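Local structure of ecdysteroid-phosphate phosphatase (Bombyx mori, 3C7T) at residues L10-R15 against V225-L230; E14-T19 against D57-R62; L91-T96 against I190-T195. The protein hydrolyses phosphorylated ecdysteroids, above all ecdysone 22-phosphate, to active hormones and dephosphorylates protein tyrosines, through its C-terminal histidine phosphatase domain. All blocks are in the same frame, centred on the assembly; numbering follows the deposited sequence.

Contact 1 of 3, residues L10-R15 against V225-L230; sequences LRHGER and VPYCAL. With WO4 (tungstate(VI)ion), chain E.
Tyr227 lies flat against the backbone of Glu14, whose CA sits 3.4 Å from the ring centroid and almost on the ring normal, a CH-pi contact. The same ring meets His12 rim to rim, with planes at 52° to each other and neither over the other's face. Arg11, His12 and Gly13 form the RHG signature of histidine phosphatases, and His12 is the residue that becomes phosphorylated. Its ND1 donates to Gly13 O at 2.8 Å, nearly straight and in the ring plane, which fixes the ring's rotation and presents NE2 to the tungsten, bound at 2.5 Å. With CG anti to the backbone N (chi1 -169°), the extended chain of Arg11 carries its guanidinium past Tyr227 to the tungstate. One face of the group carries Tyr227 CD1, while NE donates to tungstate O1 (2.7 Å) and NH2 to O3. NH1 makes a weak bond to Val225 O. Backbone bonds pin the two segments: Arg11 N to Ala229 O and Cys228 N to His12 O, both 3.1 Å. Cys228 SG packs on Gly13 CA at 3.5 Å. Leu10 and Leu230 pair where strand 5-11 meets antiparallel strand 230-235; strand 187-191 flanks the former on its other side, helix 62-77 supports Leu10, Tyr227 and Cys228, and Ser251 of the second subunit packs against Tyr227.

Contact 2 of 3, residues E14-T19 against D57-R62; sequences ERVDLT and DTPLTR. With WO4 (tungstate(VI)ion), chain E.
Two helix starts meet beside the phosphate pocket of this histidine phosphatase fold, Arg15 standing at the N-cap of helix 16-19 and Thr61 at that of helix 62-77. Their segments are tied by backbone bonds from Val16 N to Pro59 O (3.0 Å, 172°) and from Thr61 N to Glu14 O (3.1 Å). Thr61 OG1, crossing the Glu14 side chain at about a right angle, donates to the anti lone pair of Glu14 OE1 at 2.6 Å, and its oxygen also caps Gly64 N. One hydroxyl thus joins a carboxylate to a helix start, and Asn39 adds a second bond to the same OE1. Thr58 does comparable work: its OG1 accepts from Asp17 N at 3.0 Å and donates to Pro59 O, which thereby holds two donors, while its CG2 methyl packs against Arg15 NE. The arginine chain bends at chi3 (64°), turning the guanidinium side-on to Asp17 in a two-nitrogen salt bridge; NE reaches OD1 and NH2 reaches OD2, both at 2.9 Å and both on syn lone pairs of the carboxylate. Held this way, NH1 meets tungstate O3 at 2.7 Å, the anion lying at the guanidinium edge. A leucine here would probably leave Asp17 without its charged mate and remove one of the donors to tungstate O3. Pro59 CB packs on Val16 CG2 beside Trp23. Asp17 OD2 also accepts from a water molecule, which in turn takes the backbone N-H of Thr58 at 2.8 Å.

Contact 3 of 3, residues L91-T96 against I190-T195; sequences LRCVET and IGHAIT. With WO4 (tungstate(VI)ion), chain E.
In the anion pocket of the histidine phosphatase fold, Arg92 and His192, inferred to be an active-site residue, converge where helix 91-104 begins beside the end of strand 187-191. Their side chains cross at about a right angle, guanidinium and ring planes 73° apart, and share a single tungstate oxygen. His192 ND1 donates to O4 at 2.6 Å and 169°, in the ring plane, while Arg92 delivers NE (2.7 Å) and NH2 (2.8 Å) to the same atom from its guanidinium edge. Three N-H groups therefore grip one oxygen, as suits a pocket made for an anion. Arg92 leaves the helix with CG between the backbone N and the carbonyl carbon (chi1 59°), then runs extended from CG to NE toward the anion. Cys93 SG lies over one face of the His192 ring, 4.0 Å from the centroid and offset toward the rim; NE2 is hydrogen-bonded to Ser88 OG, so the imidazole is fixed by bonds through both nitrogens. His192 N donates almost straight to Thr195 OG1 at 2.8 Å, and a side chain on Gly191 would run into that oxygen. Ala193 N adds a bond of 2.6 Å to tungstate O1. Ile190 CG2 nestles against Cys93 O and the CB and CG2 of Thr96. The segments thus seat helix 91-104 on strand 187-191, with strand 5-11 next to that strand, helix 62-77 touching Thr96, and helix 162-179 packing on Ile194 and Thr195.

In the fold
All three contacts surround one tungstate, and together they show how distant parts of a chain build an anion pocket. Contacts 1 and 3 lie closest, with centres about 7 Å apart: probable backbone hydrogen bonds from Gly191 N to Leu10 O (2.8 Å) and from His12 N to Gly191 O (3.0 Å) join neighbouring strands 5-11 and 187-191, setting His12 beside His192. Contact 2 shares Glu14 and Arg15 with contact 1, helix 16-19 following strand 5-11 in the chain, with centres about 11 Å apart; both reach the second subunit. It meets contact 3 through Leu60 N and Glu95 OE1, 2.7 Å apart, and through Asp57 OD1 and Leu91 N. Lys224 also donates to the bound anion.

Contact 1 of 3, residues L10-R15 against V225-L230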
loop_
_atom_site.group_PDB
_atom_site.type_symbol
_atom_site.label_atom_id
_atom_site.label_comp_id
_atom_site.label_asym_id
_atom_site.label_seq_id
_atom_site.Cartn_x
_atom_site.Cartn_y
_atom_site.Cartn_z
ATOM N N LEU A 10 13.214 13.174 1.304
ATOM C CA LEU A 10 12.057 12.276 1.343
ATOM C C LEU A 10 11.551 12.111 2.774
ATOM O O LEU A 10 12.326 11.742 3.662
ATOM C CB LEU A 10 12.482 10.925 0.762
ATOM C CG LEU A 10 11.492 9.759 0.664
ATOM C CD1 LEU A 10 10.379 10.069 -0.356
ATOM C CD2 LEU A 10 12.196 8.516 0.253
ATOM N N ARG A 11 10.261 12.367 3.016
ATOM C CA ARG A 11 9.672 12.018 4.328
ATOM C C ARG A 11 9.507 10.484 4.443
ATOM O O ARG A 11 9.282 9.784 3.438
ATOM C CB ARG A 11 8.305 12.712 4.536
ATOM C CG ARG A 11 7.783 12.592 5.960
ATOM C CD ARG A 11 6.366 13.144 6.099
ATOM N NE ARG A 11 5.840 12.857 7.416
ATOM C CZ ARG A 11 4.536 12.720 7.686
ATOM N NH1 ARG A 11 3.609 12.828 6.731
ATOM N NH2 ARG A 11 4.147 12.426 8.910
ATOM N N HIS A 12 9.610 9.965 5.663
ATOM C CA HIS A 12 9.417 8.543 5.903
ATOM C C HIS A 12 7.992 8.130 5.475
ATOM O O HIS A 12 7.102 8.981 5.301
ATOM C CB HIS A 12 9.600 8.265 7.389
ATOM C CG HIS A 12 8.662 9.054 8.246
ATOM N ND1 HIS A 12 7.310 8.768 8.339
ATOM C CD2 HIS A 12 8.878 10.142 9.022
ATOM C CE1 HIS A 12 6.741 9.645 9.151
ATOM N NE2 HIS A 12 7.669 10.500 9.560
ATOM N N GLY A 13 7.772 6.819 5.323
ATOM C CA GLY A 13 6.470 6.302 4.940
ATOM C C GLY A 13 5.553 6.188 6.149
ATOM O O GLY A 13 5.884 6.651 7.249
ATOM N N GLU A 14 4.397 5.560 5.936
ATOM C CA GLU A 14 3.348 5.399 6.962
ATOM C C GLU A 14 3.866 4.740 8.238
ATOM O O GLU A 14 4.520 3.699 8.178
ATOM C CB GLU A 14 2.201 4.550 6.387
ATOM C CG GLU A 14 1.049 4.303 7.363
ATOM C CD GLU A 14 -0.082 3.488 6.759
ATOM O OE1 GLU A 14 0.051 2.244 6.614
ATOM O OE2 GLU A 14 -1.131 4.102 6.458
ATOM N N ARG A 15 3.560 5.352 9.389
ATOM C CA ARG A 15 4.055 4.868 10.690
ATOM C C ARG A 15 3.085 3.901 11.369
ATOM O O ARG A 15 1.865 4.160 11.405
ATOM C CB ARG A 15 4.237 6.075 11.635
ATOM C CG ARG A 15 5.447 6.930 11.290
ATOM C CD ARG A 15 5.393 8.243 12.015
ATOM N NE ARG A 15 5.469 8.133 13.482
ATOM C CZ ARG A 15 5.809 9.148 14.288
ATOM N NH1 ARG A 15 6.093 10.340 13.780
ATOM N NH2 ARG A 15 5.876 8.976 15.617
ATOM N N VAL A 225 3.939 17.704 5.186
ATOM C CA VAL A 225 3.963 17.077 3.863
ATOM C C VAL A 225 3.539 15.598 4.014
ATOM O O VAL A 225 3.751 15.000 5.078
ATOM C CB VAL A 225 5.343 17.213 3.186
ATOM C CG1 VAL A 225 5.715 18.711 3.032
ATOM C CG2 VAL A 225 6.418 16.461 3.946
ATOM N N PRO A 226 2.929 15.018 2.967
ATOM C CA PRO A 226 2.449 13.625 3.025
ATOM C C PRO A 226 3.550 12.583 3.247
ATOM O O PRO A 226 4.729 12.865 3.046
ATOM C CB PRO A 226 1.838 13.426 1.640
ATOM C CG PRO A 226 1.485 14.824 1.175
ATOM C CD PRO A 226 2.598 15.651 1.680
ATOM N N TYR A 227 3.160 11.376 3.643
ATOM C CA TYR A 227 4.143 10.299 3.769
ATOM C C TYR A 227 4.868 10.101 2.453
ATOM O O TYR A 227 4.231 10.128 1.383
ATOM C CB TYR A 227 3.433 9.011 4.116
ATOM C CG TYR A 227 2.863 8.894 5.520
ATOM C CD1 TYR A 227 3.657 9.158 6.648
ATOM C CD2 TYR A 227 1.573 8.402 5.720
ATOM C CE1 TYR A 227 3.151 8.977 7.931
ATOM C CE2 TYR A 227 1.049 8.218 7.012
ATOM C CZ TYR A 227 1.856 8.516 8.114
ATOM O OH TYR A 227 1.379 8.321 9.393
ATOM N N CYS A 228 6.186 9.905 2.530
ATOM C CA CYS A 228 7.051 9.785 1.342
ATOM C C CYS A 228 6.893 10.946 0.330
ATOM O O CYS A 228 7.146 10.769 -0.839
ATOM C CB CYS A 228 6.869 8.418 0.672
ATOM S SG CYS A 228 7.557 7.051 1.677
ATOM N N ALA A 229 6.499 12.129 0.805
ATOM C CA ALA A 229 6.610 13.351 0.001
ATOM C C ALA A 229 8.075 13.525 -0.430
ATOM O O ALA A 229 8.993 13.391 0.378
ATOM C CB ALA A 229 6.157 14.539 0.760
ATOM N N LEU A 230 8.257 13.817 -1.710
ATOM C CA LEU A 230 9.578 13.909 -2.305
ATOM C C LEU A 230 9.825 15.330 -2.784
ATOM O O LEU A 230 9.032 15.911 -3.539
ATOM C CB LEU A 230 9.705 12.926 -3.482
ATOM C CG LEU A 230 11.046 12.896 -4.210
ATOM C CD1 LEU A 230 12.190 12.310 -3.368
ATOM C CD2 LEU A 230 10.925 12.130 -5.532
HETATM W W WO4 E . 7.423 12.502 11.011
HETATM O O1 WO4 E . 7.659 13.484 9.362
HETATM O O2 WO4 E . 7.144 14.050 12.226
HETATM O O3 WO4 E . 5.770 11.453 11.341
HETATM O O4 WO4 E . 9.017 11.656 11.785
#

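Contact 2 of 3, residues E14-T19 against D57-R62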
loop_
_atom_site.group_PDB
_atom_site.type_symbol
_atom_site.label_atom_id
_atom_site.label_comp_id
_atom_site.label_asym_id
_atom_site.label_seq_id
_atom_site.Cartn_x
_atom_site.Cartn_y
_atom_site.Cartn_z
ATOM N N GLU A 14 4.397 5.560 5.936
ATOM C CA GLU A 14 3.348 5.399 6.962
ATOM C C GLU A 14 3.866 4.740 8.238
ATOM O O GLU A 14 4.520 3.699 8.178
ATOM C CB GLU A 14 2.201 4.550 6.387
ATOM C CG GLU A 14 1.049 4.303 7.363
ATOM C CD GLU A 14 -0.082 3.488 6.759
ATOM O OE1 GLU A 14 0.051 2.244 6.614
ATOM O OE2 GLU A 14 -1.131 4.102 6.458
ATOM N N ARG A 15 3.560 5.352 9.389
ATOM C CA ARG A 15 4.055 4.868 10.690
ATOM C C ARG A 15 3.085 3.901 11.369
ATOM O O ARG A 15 1.865 4.160 11.405
ATOM C CB ARG A 15 4.237 6.075 11.635
ATOM C CG ARG A 15 5.447 6.930 11.290
ATOM C CD ARG A 15 5.393 8.243 12.015
ATOM N NE ARG A 15 5.469 8.133 13.482
ATOM C CZ ARG A 15 5.809 9.148 14.288
ATOM N NH1 ARG A 15 6.093 10.340 13.780
ATOM N NH2 ARG A 15 5.876 8.976 15.617
ATOM N N VAL A 16 3.611 2.837 11.989
ATOM C CA VAL A 16 2.738 1.945 12.753
ATOM C C VAL A 16 2.006 2.724 13.870
ATOM O O VAL A 16 0.807 2.583 14.052
ATOM C CB VAL A 16 3.522 0.756 13.400
ATOM C CG1 VAL A 16 2.618 -0.017 14.367
ATOM C CG2 VAL A 16 4.061 -0.183 12.296
ATOM N N ASP A 17 2.743 3.516 14.642
ATOM C CA ASP A 17 2.160 4.181 15.841
ATOM C C ASP A 17 1.053 5.193 15.510
ATOM O O ASP A 17 0.182 5.464 16.358
ATOM C CB ASP A 17 3.259 4.770 16.746
ATOM C CG ASP A 17 4.016 5.929 16.115
ATOM O OD1 ASP A 17 3.880 6.220 14.910
ATOM O OD2 ASP A 17 4.824 6.568 16.837
ATOM N N LEU A 18 1.053 5.716 14.284
ATOM C CA LEU A 18 0.011 6.673 13.891
ATOM C C LEU A 18 -1.172 6.004 13.199
ATOM O O LEU A 18 -2.242 6.628 13.029
ATOM C CB LEU A 18 0.578 7.765 12.972
ATOM C CG LEU A 18 1.676 8.658 13.571
ATOM C CD1 LEU A 18 2.069 9.820 12.631
ATOM C CD2 LEU A 18 1.272 9.167 14.975
ATOM N N THR A 19 -0.973 4.757 12.788
ATOM C CA THR A 19 -2.001 3.984 12.096
ATOM C C THR A 19 -2.824 3.130 13.048
ATOM O O THR A 19 -4.002 2.876 12.782
ATOM C CB THR A 19 -1.327 3.063 11.041
ATOM O OG1 THR A 19 -0.595 3.882 10.129
ATOM C CG2 THR A 19 -2.349 2.211 10.274
ATOM N N ASP A 57 10.066 4.168 19.179
ATOM C CA ASP A 57 10.746 4.265 17.883
ATOM C C ASP A 57 10.019 3.347 16.904
ATOM O O ASP A 57 10.472 2.243 16.607
ATOM C CB ASP A 57 12.246 3.906 18.057
ATOM C CG ASP A 57 13.081 4.099 16.766
ATOM O OD1 ASP A 57 12.775 5.029 15.953
ATOM O OD2 ASP A 57 14.054 3.316 16.594
ATOM N N THR A 58 8.869 3.830 16.424
ATOM C CA THR A 58 7.940 3.027 15.599
ATOM C C THR A 58 8.528 2.467 14.287
ATOM O O THR A 58 9.329 3.135 13.629
ATOM C CB THR A 58 6.684 3.862 15.281
ATOM O OG1 THR A 58 5.670 3.011 14.729
ATOM C CG2 THR A 58 7.032 5.008 14.322
ATOM N N PRO A 59 8.157 1.227 13.913
ATOM C CA PRO A 59 8.442 0.711 12.560
ATOM C C PRO A 59 7.528 1.397 11.539
ATOM O O PRO A 59 6.523 2.013 11.922
ATOM C CB PRO A 59 8.004 -0.751 12.651
ATOM C CG PRO A 59 7.903 -1.068 14.108
ATOM C CD PRO A 59 7.498 0.218 14.760
ATOM N N LEU A 60 7.853 1.256 10.253
ATOM C CA LEU A 60 6.851 1.499 9.197
ATOM C C LEU A 60 5.848 0.363 9.156
ATOM O O LEU A 60 6.184 -0.767 9.479
ATOM C CB LEU A 60 7.517 1.539 7.822
ATOM C CG LEU A 60 8.576 2.584 7.491
ATOM C CD1 LEU A 60 9.043 2.343 6.057
ATOM C CD2 LEU A 60 7.983 4.007 7.661
ATOM N N THR A 61 4.640 0.670 8.684
ATOM C CA THR A 61 3.643 -0.344 8.323
ATOM C C THR A 61 4.123 -1.008 7.025
ATOM O O THR A 61 5.078 -0.518 6.387
ATOM C CB THR A 61 2.290 0.312 8.036
ATOM O OG1 THR A 61 2.452 1.278 7.003
ATOM C CG2 THR A 61 1.774 1.002 9.327
ATOM N N ARG A 62 3.458 -2.097 6.635
ATOM C CA ARG A 62 3.683 -2.707 5.304
ATOM C C ARG A 62 3.478 -1.668 4.210
ATOM O O ARG A 62 4.283 -1.586 3.271
ATOM C CB ARG A 62 2.798 -3.947 5.087
ATOM C CG ARG A 62 3.119 -5.169 5.999
ATOM C CD ARG A 62 4.519 -5.739 5.779
ATOM N NE ARG A 62 4.727 -6.198 4.398
ATOM C CZ ARG A 62 4.397 -7.400 3.930
ATOM N NH1 ARG A 62 3.801 -8.280 4.708
ATOM N NH2 ARG A 62 4.634 -7.704 2.647
HETATM W W WO4 E . 7.423 12.502 11.011
HETATM O O1 WO4 E . 7.659 13.484 9.362
HETATM O O2 WO4 E . 7.144 14.050 12.226
HETATM O O3 WO4 E . 5.770 11.453 11.341
HETATM O O4 WO4 E . 9.017 11.656 11.785
HETATM O O HOH W 1 7.681 6.148 17.574
#

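Contact 3 of 3, residues L91-T96 against I190-T195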
loop_
_atom_site.group_PDB
_atom_site.type_symbol
_atom_site.label_atom_id
_atom_site.label_comp_id
_atom_site.label_asym_id
_atom_site.label_seq_id
_atom_site.Cartn_x
_atom_site.Cartn_y
_atom_site.Cartn_z
ATOM N N LEU A 91 13.905 4.754 13.304
ATOM C CA LEU A 91 13.721 3.491 12.588
ATOM C C LEU A 91 12.868 3.658 11.346
ATOM O O LEU A 91 13.157 3.024 10.316
ATOM C CB LEU A 91 13.094 2.413 13.468
ATOM C CG LEU A 91 12.779 1.109 12.744
ATOM C CD1 LEU A 91 14.066 0.450 12.173
ATOM C CD2 LEU A 91 11.945 0.154 13.655
ATOM N N ARG A 92 11.833 4.486 11.428
ATOM C CA ARG A 92 10.959 4.728 10.254
ATOM C C ARG A 92 11.723 5.302 9.053
ATOM O O ARG A 92 11.398 5.017 7.889
ATOM C CB ARG A 92 9.785 5.632 10.649
ATOM C CG ARG A 92 10.214 6.992 11.192
ATOM C CD ARG A 92 9.004 7.750 11.713
ATOM N NE ARG A 92 9.256 9.022 12.395
ATOM C CZ ARG A 92 9.582 9.161 13.690
ATOM N NH1 ARG A 92 9.804 8.096 14.478
ATOM N NH2 ARG A 92 9.734 10.384 14.193
ATOM N N CYS A 93 12.738 6.104 9.336
ATOM C CA CYS A 93 13.532 6.736 8.275
ATOM C C CYS A 93 14.514 5.742 7.650
ATOM O O CYS A 93 14.668 5.679 6.416
ATOM C CB CYS A 93 14.251 7.984 8.797
ATOM S SG CYS A 93 13.132 9.165 9.596
ATOM N N VAL A 94 15.192 4.969 8.492
ATOM C CA VAL A 94 16.085 3.921 7.972
ATOM C C VAL A 94 15.297 2.870 7.161
ATOM O O VAL A 94 15.737 2.427 6.089
ATOM C CB VAL A 94 16.907 3.249 9.088
ATOM C CG1 VAL A 94 17.914 2.277 8.462
ATOM C CG2 VAL A 94 17.660 4.323 9.909
ATOM N N GLU A 95 14.116 2.496 7.634
ATOM C CA GLU A 95 13.304 1.572 6.849
ATOM C C GLU A 95 12.813 2.196 5.559
ATOM O O GLU A 95 12.754 1.507 4.550
ATOM C CB GLU A 95 12.135 1.027 7.662
ATOM C CG GLU A 95 12.563 0.143 8.841
ATOM C CD GLU A 95 11.352 -0.476 9.560
ATOM O OE1 GLU A 95 10.360 0.247 9.806
ATOM O OE2 GLU A 95 11.393 -1.679 9.897
ATOM N N THR A 96 12.504 3.492 5.567
ATOM C CA THR A 96 12.109 4.150 4.325
ATOM C C THR A 96 13.282 4.098 3.338
ATOM O O THR A 96 13.102 3.855 2.135
ATOM C CB THR A 96 11.637 5.567 4.576
ATOM O OG1 THR A 96 10.539 5.507 5.499
ATOM C CG2 THR A 96 11.170 6.259 3.232
ATOM N N ILE A 190 16.766 11.127 3.769
ATOM C CA ILE A 190 15.512 10.450 4.101
ATOM C C ILE A 190 15.228 10.675 5.564
ATOM O O ILE A 190 15.993 10.249 6.444
ATOM C CB ILE A 190 15.554 8.966 3.715
ATOM C CG1 ILE A 190 15.702 8.880 2.189
ATOM C CG2 ILE A 190 14.278 8.242 4.229
ATOM C CD1 ILE A 190 16.100 7.521 1.633
ATOM N N GLY A 191 14.139 11.387 5.829
ATOM C CA GLY A 191 13.920 11.913 7.173
ATOM C C GLY A 191 12.466 12.158 7.514
ATOM O O GLY A 191 11.623 11.273 7.410
ATOM N N HIS A 192 12.197 13.385 7.928
ATOM C CA HIS A 192 10.959 13.771 8.584
ATOM C C HIS A 192 10.268 14.804 7.681
ATOM O O HIS A 192 10.820 15.164 6.646
ATOM C CB HIS A 192 11.312 14.350 9.968
ATOM C CG HIS A 192 12.080 13.394 10.836
ATOM N ND1 HIS A 192 11.476 12.383 11.558
ATOM C CD2 HIS A 192 13.409 13.279 11.065
ATOM C CE1 HIS A 192 12.404 11.688 12.195
ATOM N NE2 HIS A 192 13.585 12.222 11.923
ATOM N N ALA A 193 9.081 15.281 8.054
ATOM C CA ALA A 193 8.336 16.243 7.218
ATOM C C ALA A 193 9.165 17.515 6.988
ATOM O O ALA A 193 9.211 18.051 5.869
ATOM C CB ALA A 193 6.986 16.576 7.842
ATOM N N ILE A 194 9.873 17.933 8.042
ATOM C CA ILE A 194 10.686 19.157 8.049
ATOM C C ILE A 194 11.955 19.055 7.163
ATOM O O ILE A 194 12.531 20.079 6.735
ATOM C CB ILE A 194 11.029 19.525 9.528
ATOM C CG1 ILE A 194 11.610 20.941 9.672
ATOM C CG2 ILE A 194 11.948 18.470 10.167
ATOM C CD1 ILE A 194 10.737 22.029 9.113
ATOM N N THR A 195 12.379 17.824 6.870
ATOM C CA THR A 195 13.603 17.554 6.108
ATOM C C THR A 195 13.604 18.221 4.733
ATOM O O THR A 195 14.656 18.708 4.255
ATOM C CB THR A 195 13.845 16.038 5.973
ATOM O OG1 THR A 195 13.975 15.488 7.282
ATOM C CG2 THR A 195 15.139 15.725 5.148
HETATM W W WO4 E . 7.423 12.502 11.011
HETATM O O1 WO4 E . 7.659 13.484 9.362
HETATM O O2 WO4 E . 7.144 14.050 12.226
HETATM O O3 WO4 E . 5.770 11.453 11.341
HETATM O O4 WO4 E . 9.017 11.656 11.785
#